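Local coordinates for hyaluronidase (Thermobaculum terrenum, PDB 5DIY), which probably removes O-linked N-acetylglucosamine from proteins by hydrolysis, as a family 84 glycoside hydrolase, held here as a variant altered at the predicted proton donor, at residues R7-G12 / L267-F272; E66-A71 / T104-M109; D171-Y176 / M207-K212; T420-V425 / N443-V448. One frame throughout, in Å; residues are numbered along the deposited sequence.

Contact 1 (R7-G12 / L267-F272). With NAG (2-acetamido-2-deoxy-beta-D-glucopyranose), chain E.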
loop_
_atom_site.group_PDB
_atom_site.type_symbol
_atom_site.label_atom_id
_atom_site.label_comp_id
_atom_site.label_asym_id
_atom_site.label_seq_id
_atom_site.Cartn_x
_atom_site.Cartn_y
_atom_site.Cartn_z
ATOM N N ARG C 7 17.602 -6.506 -1.159
ATOM C CA ARG C 7 16.618 -6.434 -0.083
ATOM C C ARG C 7 16.286 -4.970 0.074
ATOM O O ARG C 7 16.929 -4.276 0.858
ATOM C CB ARG C 7 17.225 -6.986 1.209
ATOM C CG ARG C 7 17.507 -8.477 1.157
ATOM C CD ARG C 7 18.065 -8.986 2.472
ATOM N NE ARG C 7 19.297 -8.304 2.877
ATOM C CZ ARG C 7 20.507 -8.510 2.355
ATOM N NH1 ARG C 7 20.700 -9.374 1.360
ATOM N NH2 ARG C 7 21.544 -7.827 2.829
ATOM N N GLY C 8 15.295 -4.494 -0.681
ATOM C CA GLY C 8 15.180 -3.067 -0.944
ATOM C C GLY C 8 13.885 -2.333 -0.675
ATOM O O GLY C 8 12.837 -2.931 -0.419
ATOM N N ILE C 9 13.997 -1.010 -0.723
ATOM C CA ILE C 9 12.862 -0.111 -0.766
ATOM C C ILE C 9 12.936 0.627 -2.090
ATOM O O ILE C 9 13.989 1.151 -2.445
ATOM C CB ILE C 9 12.885 0.901 0.403
ATOM C CG1 ILE C 9 12.628 0.164 1.724
ATOM C CG2 ILE C 9 11.841 1.995 0.181
ATOM C CD1 ILE C 9 12.826 1.004 2.966
ATOM N N ILE C 10 11.817 0.668 -2.810
ATOM C CA ILE C 10 11.692 1.527 -3.993
ATOM C C ILE C 10 10.753 2.680 -3.649
ATOM O O ILE C 10 9.570 2.469 -3.397
ATOM C CB ILE C 10 11.224 0.772 -5.275
ATOM C CG1 ILE C 10 10.994 1.766 -6.429
ATOM C CG2 ILE C 10 9.962 -0.070 -5.049
ATOM C CD1 ILE C 10 11.041 1.132 -7.802
ATOM N N GLU C 11 11.277 3.903 -3.626
ATOM C CA GLU C 11 10.412 5.073 -3.525
ATOM C C GLU C 11 9.849 5.310 -4.923
ATOM O O GLU C 11 10.380 6.114 -5.675
ATOM C CB GLU C 11 11.159 6.302 -2.990
ATOM C CG GLU C 11 10.222 7.489 -2.773
ATOM C CD GLU C 11 10.888 8.722 -2.188
ATOM O OE1 GLU C 11 12.028 8.646 -1.677
ATOM O OE2 GLU C 11 10.247 9.798 -2.245
ATOM N N GLY C 12 8.786 4.575 -5.253
ATOM C CA GLY C 12 8.197 4.552 -6.600
ATOM C C GLY C 12 6.705 4.837 -6.650
ATOM O O GLY C 12 6.031 4.495 -7.623
ATOM N N LEU C 267 6.509 0.094 10.148
ATOM C CA LEU C 267 5.861 -1.051 10.784
ATOM C C LEU C 267 5.798 -2.266 9.825
ATOM O O LEU C 267 6.361 -3.312 10.142
ATOM C CB LEU C 267 4.483 -0.659 11.366
ATOM C CG LEU C 267 4.047 -1.290 12.685
ATOM C CD1 LEU C 267 2.624 -0.844 13.001
ATOM C CD2 LEU C 267 4.141 -2.806 12.636
ATOM N N PRO C 268 5.149 -2.129 8.648
ATOM C CA PRO C 268 5.176 -3.243 7.685
ATOM C C PRO C 268 6.541 -3.508 7.055
ATOM O O PRO C 268 6.860 -4.669 6.778
ATOM C CB PRO C 268 4.159 -2.817 6.613
ATOM C CG PRO C 268 4.041 -1.348 6.755
ATOM C CD PRO C 268 4.214 -1.076 8.213
ATOM N N LEU C 269 7.342 -2.463 6.838
ATOM C CA LEU C 269 8.710 -2.641 6.313
ATOM C C LEU C 269 9.609 -3.449 7.252
ATOM O O LEU C 269 10.438 -4.241 6.783
ATOM C CB LEU C 269 9.362 -1.299 5.951
ATOM C CG LEU C 269 8.774 -0.561 4.739
ATOM C CD1 LEU C 269 9.448 0.797 4.600
ATOM C CD2 LEU C 269 8.899 -1.368 3.453
ATOM N N TYR C 270 9.440 -3.263 8.562
ATOM C CA TYR C 270 10.116 -4.105 9.555
ATOM C C TYR C 270 9.808 -5.583 9.308
ATOM O O TYR C 270 10.713 -6.411 9.292
ATOM C CB TYR C 270 9.715 -3.711 10.985
ATOM C CG TYR C 270 10.483 -4.427 12.078
ATOM C CD1 TYR C 270 10.150 -5.728 12.458
ATOM C CD2 TYR C 270 11.542 -3.803 12.742
ATOM C CE1 TYR C 270 10.849 -6.389 13.452
ATOM C CE2 TYR C 270 12.245 -4.458 13.747
ATOM C CZ TYR C 270 11.893 -5.750 14.098
ATOM O OH TYR C 270 12.575 -6.421 15.091
ATOM N N THR C 271 8.530 -5.899 9.106
ATOM C CA THR C 271 8.099 -7.285 8.901
ATOM C C THR C 271 8.589 -7.832 7.559
ATOM O O THR C 271 8.993 -8.996 7.460
ATOM C CB THR C 271 6.566 -7.455 9.033
ATOM O OG1 THR C 271 5.878 -6.771 7.969
ATOM C CG2 THR C 271 6.082 -6.943 10.388
ATOM N N PHE C 272 8.533 -6.981 6.544
ATOM C CA PHE C 272 9.106 -7.257 5.227
ATOM C C PHE C 272 10.584 -7.646 5.336
ATOM O O PHE C 272 10.990 -8.668 4.787
ATOM C CB PHE C 272 8.876 -6.032 4.330
ATOM C CG PHE C 272 9.653 -6.022 3.040
ATOM C CD1 PHE C 272 9.347 -6.908 2.016
ATOM C CD2 PHE C 272 10.652 -5.072 2.824
ATOM C CE1 PHE C 272 10.045 -6.880 0.808
ATOM C CE2 PHE C 272 11.354 -5.035 1.620
ATOM C CZ PHE C 272 11.048 -5.941 0.607
HETATM C C1 NAG E . 1.563 1.306 -10.402
HETATM C C2 NAG E . 2.936 2.005 -10.428
HETATM C C3 NAG E . 3.426 2.482 -9.058
HETATM C C4 NAG E . 2.250 2.720 -8.126
HETATM C C5 NAG E . 1.528 1.399 -7.915
HETATM C C6 NAG E . 0.306 1.524 -6.991
HETATM C C7 NAG E . 4.318 -0.031 -10.700
HETATM C C8 NAG E . 5.383 -0.673 -11.544
HETATM N N2 NAG E . 3.941 1.185 -11.098
HETATM O O3 NAG E . 4.184 3.685 -9.229
HETATM O O4 NAG E . 2.712 3.184 -6.857
HETATM O O5 NAG E . 1.164 0.756 -9.141
HETATM O O6 NAG E . -0.601 2.537 -7.433
HETATM O O7 NAG E . 3.835 -0.599 -9.728
#
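A buried strand-against-helix contact, apolar apart from one carbonyl oxygen at a ring edge, joins the first barrel strand, 6-11, to the helix 262-277 that follows the last strand. Ile9 and Leu269 meet through their end methyls, CD1 to CD1 at 3.8 Å, the two side chains crossing at about a right angle. In Phe272, CG lies opposite the backbone N (chi1 167°), which carries the ring to the strand's backbone: Gly8 O faces the ring edge, close to its plane, 3.3 Å from Phe272 CE2. The fold is an eight-stranded TIM barrel, and the contact lies where it closes, Gly8 being hydrogen-bonded to the last strand, 251-256; on its other side strand 6-11 pairs with 37-40 through Ile9. Phe272 also packs edge-to-face on Tyr240. Within the helix, Pro268 O accepts from Phe272 N and from Thr271 OG1, the latter at 2.6 Å. Past the strand's end, NAG O3 donates to Gly12 O at 2.6 Å; Asp228, Asp119 and Lys43 also hydrogen-bond the sugar.

Contact 2 (E66-A71 / T104-M109)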
loop_
_atom_site.group_PDB
_atom_site.type_symbol
_atom_site.label_atom_id
_atom_site.label_comp_id
_atom_site.label_asym_id
_atom_site.label_seq_id
_atom_site.Cartn_x
_atom_site.Cartn_y
_atom_site.Cartn_z
ATOM N N GLU C 66 24.279 13.993 -1.061
ATOM C CA GLU C 66 24.099 13.694 0.362
ATOM C C GLU C 66 23.389 12.343 0.561
ATOM O O GLU C 66 23.826 11.533 1.373
ATOM C CB GLU C 66 23.342 14.823 1.068
ATOM N N LEU C 67 22.329 12.094 -0.208
ATOM C CA LEU C 67 21.646 10.789 -0.198
ATOM C C LEU C 67 22.579 9.631 -0.568
ATOM O O LEU C 67 22.635 8.623 0.139
ATOM C CB LEU C 67 20.453 10.783 -1.163
ATOM C CG LEU C 67 19.228 11.642 -0.850
ATOM C CD1 LEU C 67 18.230 11.512 -1.990
ATOM C CD2 LEU C 67 18.593 11.251 0.478
ATOM N N ILE C 68 23.307 9.793 -1.676
ATOM C CA ILE C 68 24.204 8.756 -2.185
ATOM C C ILE C 68 25.283 8.424 -1.155
ATOM O O ILE C 68 25.590 7.251 -0.937
ATOM C CB ILE C 68 24.807 9.146 -3.566
ATOM C CG1 ILE C 68 23.717 9.118 -4.646
ATOM C CG2 ILE C 68 25.921 8.191 -3.983
ATOM C CD1 ILE C 68 23.993 10.012 -5.836
ATOM N N GLU C 69 25.840 9.450 -0.510
ATOM C CA GLU C 69 26.860 9.242 0.527
ATOM C C GLU C 69 26.282 8.580 1.782
ATOM O O GLU C 69 26.927 7.711 2.371
ATOM C CB GLU C 69 27.577 10.555 0.870
ATOM C CG GLU C 69 28.526 11.008 -0.240
ATOM C CD GLU C 69 29.170 12.367 0.002
ATOM O OE1 GLU C 69 28.896 13.006 1.043
ATOM O OE2 GLU C 69 29.960 12.798 -0.865
ATOM N N LYS C 70 25.070 8.975 2.179
ATOM C CA LYS C 70 24.399 8.347 3.324
ATOM C C LYS C 70 24.102 6.872 3.044
ATOM O O LYS C 70 24.377 6.013 3.883
ATOM C CB LYS C 70 23.110 9.094 3.690
ATOM C CG LYS C 70 22.422 8.604 4.966
ATOM C CD LYS C 70 23.259 8.870 6.206
ATOM C CE LYS C 70 22.511 8.492 7.473
ATOM N NZ LYS C 70 23.294 8.849 8.690
ATOM N N ALA C 71 23.552 6.596 1.859
ATOM C CA ALA C 71 23.299 5.227 1.403
ATOM C C ALA C 71 24.547 4.352 1.500
ATOM O O ALA C 71 24.496 3.242 2.042
ATOM C CB ALA C 71 22.779 5.239 -0.029
ATOM N N THR C 104 24.422 11.291 -16.136
ATOM C CA THR C 104 25.871 11.493 -15.960
ATOM C C THR C 104 26.273 12.014 -14.569
ATOM O O THR C 104 27.193 11.461 -13.974
ATOM C CB THR C 104 26.475 12.380 -17.081
ATOM O OG1 THR C 104 26.462 11.649 -18.311
ATOM C CG2 THR C 104 27.917 12.785 -16.780
ATOM N N PRO C 105 25.593 13.062 -14.048
ATOM C CA PRO C 105 25.898 13.497 -12.667
ATOM C C PRO C 105 25.870 12.357 -11.634
ATOM O O PRO C 105 26.698 12.334 -10.722
ATOM C CB PRO C 105 24.801 14.522 -12.369
ATOM C CG PRO C 105 24.405 15.061 -13.705
ATOM C CD PRO C 105 24.609 13.951 -14.699
ATOM N N PHE C 106 24.949 11.406 -11.808
ATOM C CA PHE C 106 24.860 10.236 -10.930
ATOM C C PHE C 106 26.014 9.267 -11.148
ATOM O O PHE C 106 26.575 8.753 -10.177
ATOM C CB PHE C 106 23.503 9.541 -11.076
ATOM C CG PHE C 106 22.358 10.414 -10.674
ATOM C CD1 PHE C 106 22.042 10.571 -9.334
ATOM C CD2 PHE C 106 21.633 11.126 -11.624
ATOM C CE1 PHE C 106 21.006 11.401 -8.944
ATOM C CE2 PHE C 106 20.596 11.964 -11.241
ATOM C CZ PHE C 106 20.283 12.105 -9.897
ATOM N N LEU C 107 26.386 9.049 -12.409
ATOM C CA LEU C 107 27.562 8.233 -12.736
ATOM C C LEU C 107 28.828 8.803 -12.087
ATOM O O LEU C 107 29.614 8.063 -11.503
ATOM C CB LEU C 107 27.750 8.112 -14.255
ATOM C CG LEU C 107 26.638 7.439 -15.068
ATOM C CD1 LEU C 107 26.946 7.547 -16.553
ATOM C CD2 LEU C 107 26.446 5.984 -14.665
ATOM N N GLU C 108 28.986 10.125 -12.159
ATOM C CA GLU C 108 30.138 10.820 -11.565
ATOM C C GLU C 108 30.134 10.846 -10.027
ATOM O O GLU C 108 31.197 10.979 -9.414
ATOM C CB GLU C 108 30.225 12.250 -12.102
ATOM C CG GLU C 108 30.501 12.332 -13.600
ATOM C CD GLU C 108 30.335 13.731 -14.177
ATOM O OE1 GLU C 108 29.975 14.667 -13.428
ATOM O OE2 GLU C 108 30.569 13.895 -15.397
ATOM N N MET C 109 28.953 10.737 -9.410
ATOM C CA MET C 109 28.839 10.627 -7.942
ATOM C C MET C 109 28.976 9.191 -7.406
ATOM O O MET C 109 28.909 8.979 -6.195
ATOM C CB MET C 109 27.529 11.252 -7.457
ATOM C CG MET C 109 27.538 12.767 -7.504
ATOM S SD MET C 109 25.998 13.493 -6.917
ATOM C CE MET C 109 24.859 13.093 -8.238
#
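Ile68 pushes its CD1 methyl into the corner between the Phe106 ring and the Met109 side chain, and it buries more surface here than either partner. The contact packs two neighbouring outer helices of the TIM barrel, 58-73 and 93-108, which flank strand 77-82 in the chain. CD1 meets the ring at its edge, near the ring plane, 4.0 Å from Phe106 CD1. The ring itself is held by aromatic neighbours, stacked with Phe80 and edge-to-face with Phe64, while Ile68 also touches Phe78 of the strand beneath. Met109 forms the other wall of the corner. Its chain bends at the last torsion (chi3 -71°), and CB, SD and CE all lie close to Ile68 CD1, CE at 4.0 Å. No hydrogen bond crosses between the segments. The second branch of Ile68 turns to the backbone, its CG2 methyl 3.8 Å from Met109 O.

Contact 3 (D171-Y176 / M207-K212)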
loop_
_atom_site.group_PDB
_atom_site.type_symbol
_atom_site.label_atom_id
_atom_site.label_comp_id
_atom_site.label_asym_id
_atom_site.label_seq_id
_atom_site.Cartn_x
_atom_site.Cartn_y
_atom_site.Cartn_z
ATOM N N ASP C 171 -0.395 -11.590 -16.561
ATOM C CA ASP C 171 -0.118 -12.738 -17.435
ATOM C C ASP C 171 1.394 -12.861 -17.688
ATOM O O ASP C 171 1.954 -12.061 -18.444
ATOM C CB ASP C 171 -0.890 -12.590 -18.759
ATOM C CG ASP C 171 -0.787 -13.823 -19.670
ATOM O OD1 ASP C 171 0.001 -14.759 -19.398
ATOM O OD2 ASP C 171 -1.519 -13.843 -20.681
ATOM N N PRO C 172 2.053 -13.874 -17.079
ATOM C CA PRO C 172 3.498 -14.020 -17.273
ATOM C C PRO C 172 3.900 -14.597 -18.641
ATOM O O PRO C 172 5.080 -14.541 -18.989
ATOM C CB PRO C 172 3.891 -14.991 -16.162
ATOM C CG PRO C 172 2.705 -15.880 -16.031
ATOM C CD PRO C 172 1.502 -15.022 -16.330
ATOM N N ASN C 173 2.942 -15.135 -19.403
ATOM C CA ASN C 173 3.222 -15.722 -20.720
ATOM C C ASN C 173 2.864 -14.818 -21.897
ATOM O O ASN C 173 2.799 -15.280 -23.031
ATOM C CB ASN C 173 2.523 -17.085 -20.835
ATOM C CG ASN C 173 3.090 -18.103 -19.866
ATOM O OD1 ASN C 173 2.360 -18.720 -19.095
ATOM N ND2 ASN C 173 4.404 -18.268 -19.887
ATOM N N LEU C 174 2.683 -13.524 -21.634
ATOM C CA LEU C 174 2.344 -12.556 -22.675
ATOM C C LEU C 174 3.485 -12.449 -23.687
ATOM O O LEU C 174 4.659 -12.546 -23.316
ATOM C CB LEU C 174 2.068 -11.188 -22.042
ATOM C CG LEU C 174 1.375 -10.122 -22.889
ATOM C CD1 LEU C 174 -0.096 -10.465 -23.088
ATOM C CD2 LEU C 174 1.521 -8.760 -22.229
ATOM N N GLU C 175 3.133 -12.264 -24.960
ATOM C CA GLU C 175 4.108 -12.211 -26.057
ATOM C C GLU C 175 5.183 -11.145 -25.829
ATOM O O GLU C 175 6.375 -11.408 -26.010
ATOM C CB GLU C 175 3.391 -11.962 -27.391
ATOM C CG GLU C 175 4.303 -11.895 -28.610
ATOM C CD GLU C 175 3.530 -11.739 -29.909
ATOM O OE1 GLU C 175 2.934 -12.735 -30.364
ATOM O OE2 GLU C 175 3.526 -10.625 -30.478
ATOM N N TYR C 176 4.743 -9.948 -25.447
ATOM C CA TYR C 176 5.632 -8.857 -25.048
ATOM C C TYR C 176 6.744 -9.332 -24.081
ATOM O O TYR C 176 7.921 -9.046 -24.299
ATOM C CB TYR C 176 4.793 -7.716 -24.431
ATOM C CG TYR C 176 5.586 -6.661 -23.697
ATOM C CD1 TYR C 176 5.983 -6.866 -22.374
ATOM C CD2 TYR C 176 5.924 -5.451 -24.305
ATOM C CE1 TYR C 176 6.712 -5.913 -21.691
ATOM C CE2 TYR C 176 6.649 -4.485 -23.619
ATOM C CZ TYR C 176 7.043 -4.727 -22.311
ATOM O OH TYR C 176 7.770 -3.796 -21.608
ATOM N N MET C 207 6.130 -17.085 -10.046
ATOM C CA MET C 207 7.439 -16.506 -10.389
ATOM C C MET C 207 8.310 -17.442 -11.240
ATOM O O MET C 207 9.178 -16.964 -11.969
ATOM C CB MET C 207 8.177 -16.020 -9.139
ATOM C CG MET C 207 7.425 -14.950 -8.348
ATOM S SD MET C 207 6.813 -13.542 -9.306
ATOM C CE MET C 207 8.365 -12.897 -9.934
ATOM N N GLN C 208 8.072 -18.753 -11.142
ATOM C CA GLN C 208 8.640 -19.746 -12.075
ATOM C C GLN C 208 8.246 -19.448 -13.513
ATOM O O GLN C 208 9.096 -19.451 -14.404
ATOM C CB GLN C 208 8.167 -21.173 -11.747
ATOM C CG GLN C 208 9.012 -21.924 -10.734
ATOM C CD GLN C 208 8.498 -23.333 -10.461
ATOM O OE1 GLN C 208 7.418 -23.723 -10.918
ATOM N NE2 GLN C 208 9.274 -24.107 -9.710
ATOM N N GLU C 209 6.956 -19.200 -13.729
ATOM C CA GLU C 209 6.450 -18.870 -15.062
ATOM C C GLU C 209 7.078 -17.590 -15.583
ATOM O O GLU C 209 7.553 -17.552 -16.714
ATOM C CB GLU C 209 4.932 -18.724 -15.062
ATOM C CG GLU C 209 4.182 -20.021 -14.841
ATOM C CD GLU C 209 2.686 -19.795 -14.757
ATOM O OE1 GLU C 209 2.206 -19.366 -13.683
ATOM O OE2 GLU C 209 1.993 -20.033 -15.767
ATOM N N VAL C 210 7.103 -16.556 -14.740
ATOM C CA VAL C 210 7.723 -15.276 -15.101
ATOM C C VAL C 210 9.190 -15.491 -15.500
ATOM O O VAL C 210 9.643 -14.965 -16.520
ATOM C CB VAL C 210 7.646 -14.228 -13.960
ATOM C CG1 VAL C 210 8.411 -12.955 -14.334
ATOM C CG2 VAL C 210 6.198 -13.864 -13.638
ATOM N N GLN C 211 9.908 -16.262 -14.687
ATOM C CA GLN C 211 11.315 -16.580 -14.929
ATOM C C GLN C 211 11.544 -17.223 -16.302
ATOM O O GLN C 211 12.517 -16.894 -16.968
ATOM C CB GLN C 211 11.868 -17.478 -13.804
ATOM C CG GLN C 211 13.212 -18.139 -14.100
ATOM C CD GLN C 211 13.835 -18.811 -12.886
ATOM O OE1 GLN C 211 13.159 -19.090 -11.895
ATOM N NE2 GLN C 211 15.132 -19.080 -12.965
ATOM N N LYS C 212 10.646 -18.119 -16.715
ATOM C CA LYS C 212 10.749 -18.790 -18.019
ATOM C C LYS C 212 10.614 -17.806 -19.171
ATOM O O LYS C 212 11.445 -17.799 -20.072
ATOM C CB LYS C 212 9.702 -19.902 -18.165
ATOM C CG LYS C 212 9.919 -21.092 -17.243
#
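Pro172 packs closely on one flank of helix 204-214, whereas Asn173 and the carboxylate of Glu209 meet more loosely on the solvent side, where Asn173 is exposed. On the tight side the backbones come near, Pro172 CA being 4.9 Å from Val210 CA. The proline ring faces the helix with two carbons: CB sits 3.6 Å from Val210 CG2, and CG rests 3.7 Å from Glu209 CB. With chi1 at 175°, Val210 turns CG1 opposite the backbone N and leaves CG2 beside it, against the proline. Both segments belong to the TIM barrel: 171-176 runs from a loop into helix 175-183, and 207-212 lies in the outer helix before strand 218-222. Val210 also touches Trp192 of strand 189-192 and Ala218 of strand 218-222, which joins the contact to the barrel wall. A type I turn from Asp171 to Leu174 presents Pro172, and it is braced by an Asx turn in which Asn173 N donates to Asp171 OD1 at 3.0 Å, from above the carboxylate plane. On the solvent side, Asn173 OD1 and Glu209 OE2 are 3.6 Å apart, two oxygens with no hydrogen bond between them, their amide and carboxylate planes turned 62° from each other. Ser213, just beyond the helix segment, hydrogen-bonds Pro172 O through OG and takes a weak bond with Asn173 ND2.

Contact 4 (T420-V425 / N443-V448); sequences TYLREV and NFLQQV
Leu422 buries the most surface in this contact, reaching from helix 412-428 so that its two methyls meet different residues of helix 440-451. The contact lies in the helical region that follows the TIM barrel in the chain, and the pairing is helix against helix, made wholly of branched aliphatic side chains. Leu445 is the second contributor. Its CD2 methyl faces Leu422 CD2 at 3.8 Å, the side chains crossing at about a right angle, and the alpha carbons of these two leucines are the closest pair between the segments, 7.0 Å apart. Val448, three residues on and nearly a turn along the helix, takes the other branch of Leu422. In both leucines CG stands opposite the carbonyl carbon and beside the backbone N (chi1 -72° in Leu422), which sends each chain across to the facing helix. No hydrogen bond joins the segments; each helix keeps its own backbone bonds, such as Val448 N to Phe444 O. A third helix, 373-398, adds to the buried cluster, with Tyr385 touching Leu445 and Phe393 touching Val448. From another face of helix 440-451, Phe444 stacks with Phe328 of helix 322-336. The shortest approach is methyl to methyl, Leu422 CD1 to Val448 CG1 at 3.5 Å, with the branching carbon Val448 CB 4.0 Å from the same CD1.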
loop_
_atom_site.group_PDB
_atom_site.type_symbol
_atom_site.label_atom_id
_atom_site.label_comp_id
_atom_site.label_asym_id
_atom_site.label_seq_id
_atom_site.Cartn_x
_atom_site.Cartn_y
_atom_site.Cartn_z
ATOM N N THR C 420 -32.427 9.608 15.788
ATOM C CA THR C 420 -32.108 10.932 15.248
ATOM C C THR C 420 -30.601 11.127 15.143
ATOM O O THR C 420 -30.092 11.498 14.080
ATOM C CB THR C 420 -32.721 12.042 16.134
ATOM O OG1 THR C 420 -34.139 11.863 16.178
ATOM C CG2 THR C 420 -32.406 13.436 15.620
ATOM N N TYR C 421 -29.900 10.870 16.245
ATOM C CA TYR C 421 -28.447 11.002 16.289
ATOM C C TYR C 421 -27.773 10.115 15.236
ATOM O O TYR C 421 -26.873 10.569 14.535
ATOM C CB TYR C 421 -27.908 10.662 17.687
ATOM C CG TYR C 421 -26.398 10.733 17.793
ATOM C CD1 TYR C 421 -25.594 9.653 17.404
ATOM C CD2 TYR C 421 -25.765 11.875 18.279
ATOM C CE1 TYR C 421 -24.207 9.722 17.489
ATOM C CE2 TYR C 421 -24.383 11.948 18.367
ATOM C CZ TYR C 421 -23.612 10.868 17.978
ATOM O OH TYR C 421 -22.244 10.936 18.074
ATOM N N LEU C 422 -28.201 8.858 15.145
ATOM C CA LEU C 422 -27.584 7.907 14.214
ATOM C C LEU C 422 -27.803 8.314 12.758
ATOM O O LEU C 422 -26.874 8.261 11.959
ATOM C CB LEU C 422 -28.080 6.479 14.463
ATOM C CG LEU C 422 -27.535 5.843 15.748
ATOM C CD1 LEU C 422 -28.197 4.499 15.979
ATOM C CD2 LEU C 422 -26.019 5.709 15.722
ATOM N N ARG C 423 -29.019 8.752 12.442
ATOM C CA ARG C 423 -29.356 9.263 11.111
ATOM C C ARG C 423 -28.430 10.411 10.708
ATOM O O ARG C 423 -27.888 10.419 9.601
ATOM C CB ARG C 423 -30.826 9.702 11.075
ATOM C CG ARG C 423 -31.333 10.108 9.701
ATOM C CD ARG C 423 -32.789 10.558 9.733
ATOM N NE ARG C 423 -33.701 9.544 10.267
ATOM C CZ ARG C 423 -34.055 8.408 9.654
ATOM N NH1 ARG C 423 -33.580 8.070 8.452
ATOM N NH2 ARG C 423 -34.901 7.582 10.260
ATOM N N GLU C 424 -28.224 11.343 11.637
ATOM C CA GLU C 424 -27.323 12.480 11.437
ATOM C C GLU C 424 -25.870 12.043 11.184
ATOM O O GLU C 424 -25.277 12.426 10.172
ATOM C CB GLU C 424 -27.394 13.427 12.646
ATOM C CG GLU C 424 -26.823 14.819 12.414
ATOM C CD GLU C 424 -26.765 15.654 13.690
ATOM O OE1 GLU C 424 -27.441 15.302 14.685
ATOM O OE2 GLU C 424 -26.029 16.665 13.704
ATOM N N VAL C 425 -25.301 11.245 12.087
ATOM C CA VAL C 425 -23.884 10.841 11.956
ATOM C C VAL C 425 -23.604 9.858 10.801
ATOM O O VAL C 425 -22.524 9.908 10.217
ATOM C CB VAL C 425 -23.269 10.316 13.274
ATOM C CG1 VAL C 425 -23.359 11.389 14.356
ATOM C CG2 VAL C 425 -23.916 9.010 13.729
ATOM N N ASN C 443 -22.440 -0.201 8.393
ATOM C CA ASN C 443 -23.553 -1.109 8.076
ATOM C C ASN C 443 -24.289 -1.570 9.336
ATOM O O ASN C 443 -25.502 -1.727 9.315
ATOM C CB ASN C 443 -23.092 -2.328 7.251
ATOM C CG ASN C 443 -22.527 -1.958 5.877
ATOM O OD1 ASN C 443 -22.815 -0.901 5.316
ATOM N ND2 ASN C 443 -21.712 -2.850 5.329
ATOM N N PHE C 444 -23.556 -1.762 10.432
ATOM C CA PHE C 444 -24.174 -2.094 11.711
ATOM C C PHE C 444 -25.079 -0.959 12.187
ATOM O O PHE C 444 -26.221 -1.198 12.554
ATOM C CB PHE C 444 -23.123 -2.423 12.779
ATOM C CG PHE C 444 -23.711 -2.737 14.135
ATOM C CD1 PHE C 444 -24.460 -3.896 14.327
ATOM C CD2 PHE C 444 -23.509 -1.875 15.219
ATOM C CE1 PHE C 444 -25.007 -4.194 15.575
ATOM C CE2 PHE C 444 -24.056 -2.160 16.466
ATOM C CZ PHE C 444 -24.806 -3.322 16.645
ATOM N N LEU C 445 -24.567 0.267 12.150
ATOM C CA LEU C 445 -25.337 1.449 12.557
ATOM C C LEU C 445 -26.578 1.684 11.691
ATOM O O LEU C 445 -27.655 2.016 12.211
ATOM C CB LEU C 445 -24.432 2.695 12.594
ATOM C CG LEU C 445 -23.342 2.650 13.673
ATOM C CD1 LEU C 445 -22.341 3.787 13.517
ATOM C CD2 LEU C 445 -23.941 2.647 15.071
ATOM N N GLN C 446 -26.444 1.494 10.380
ATOM C CA GLN C 446 -27.585 1.598 9.474
ATOM C C GLN C 446 -28.672 0.578 9.835
ATOM O O GLN C 446 -29.864 0.877 9.752
ATOM C CB GLN C 446 -27.151 1.406 8.018
ATOM C CG GLN C 446 -28.246 1.642 6.972
ATOM C CD GLN C 446 -28.652 3.106 6.864
ATOM O OE1 GLN C 446 -27.825 3.968 6.591
ATOM N NE2 GLN C 446 -29.917 3.389 7.081
ATOM N N GLN C 447 -28.252 -0.621 10.230
ATOM C CA GLN C 447 -29.178 -1.670 10.632
ATOM C C GLN C 447 -29.859 -1.353 11.974
ATOM O O GLN C 447 -31.017 -1.727 12.173
ATOM C CB GLN C 447 -28.470 -3.041 10.653
ATOM C CG GLN C 447 -29.393 -4.248 10.848
ATOM C CD GLN C 447 -30.590 -4.276 9.910
ATOM O OE1 GLN C 447 -31.731 -4.474 10.334
ATOM N NE2 GLN C 447 -30.342 -4.073 8.638
ATOM N N VAL C 448 -29.167 -0.647 12.874
ATOM C CA VAL C 448 -29.826 -0.092 14.077
ATOM C C VAL C 448 -30.994 0.806 13.658
ATOM O O VAL C 448 -32.095 0.687 14.194
ATOM C CB VAL C 448 -28.864 0.718 14.989
ATOM C CG1 VAL C 448 -29.610 1.291 16.194
ATOM C CG2 VAL C 448 -27.685 -0.141 15.443
#

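Contacts 1, 2 and 3 all belong to the barrel, and contact 4 to the helical region, its centre about 56 Å from that of contact 2 on the opposite side of the chain's centre. No helix or strand is used by two of the contacts. Contacts 1 and 4 are buried; contacts 2 and 3 are partly buried, on the barrel's outer layer. Contact 1 alone includes a barrel strand and a sugar-binding residue, and pairs a ring edge with a carbonyl oxygen. Contacts 2 and 4 both join helices through apolar side chains, with aromatic and sulfur atoms in the first and only aliphatic ones in the second. Contact 3 mixes proline packing with a looser polar pair on the solvent side.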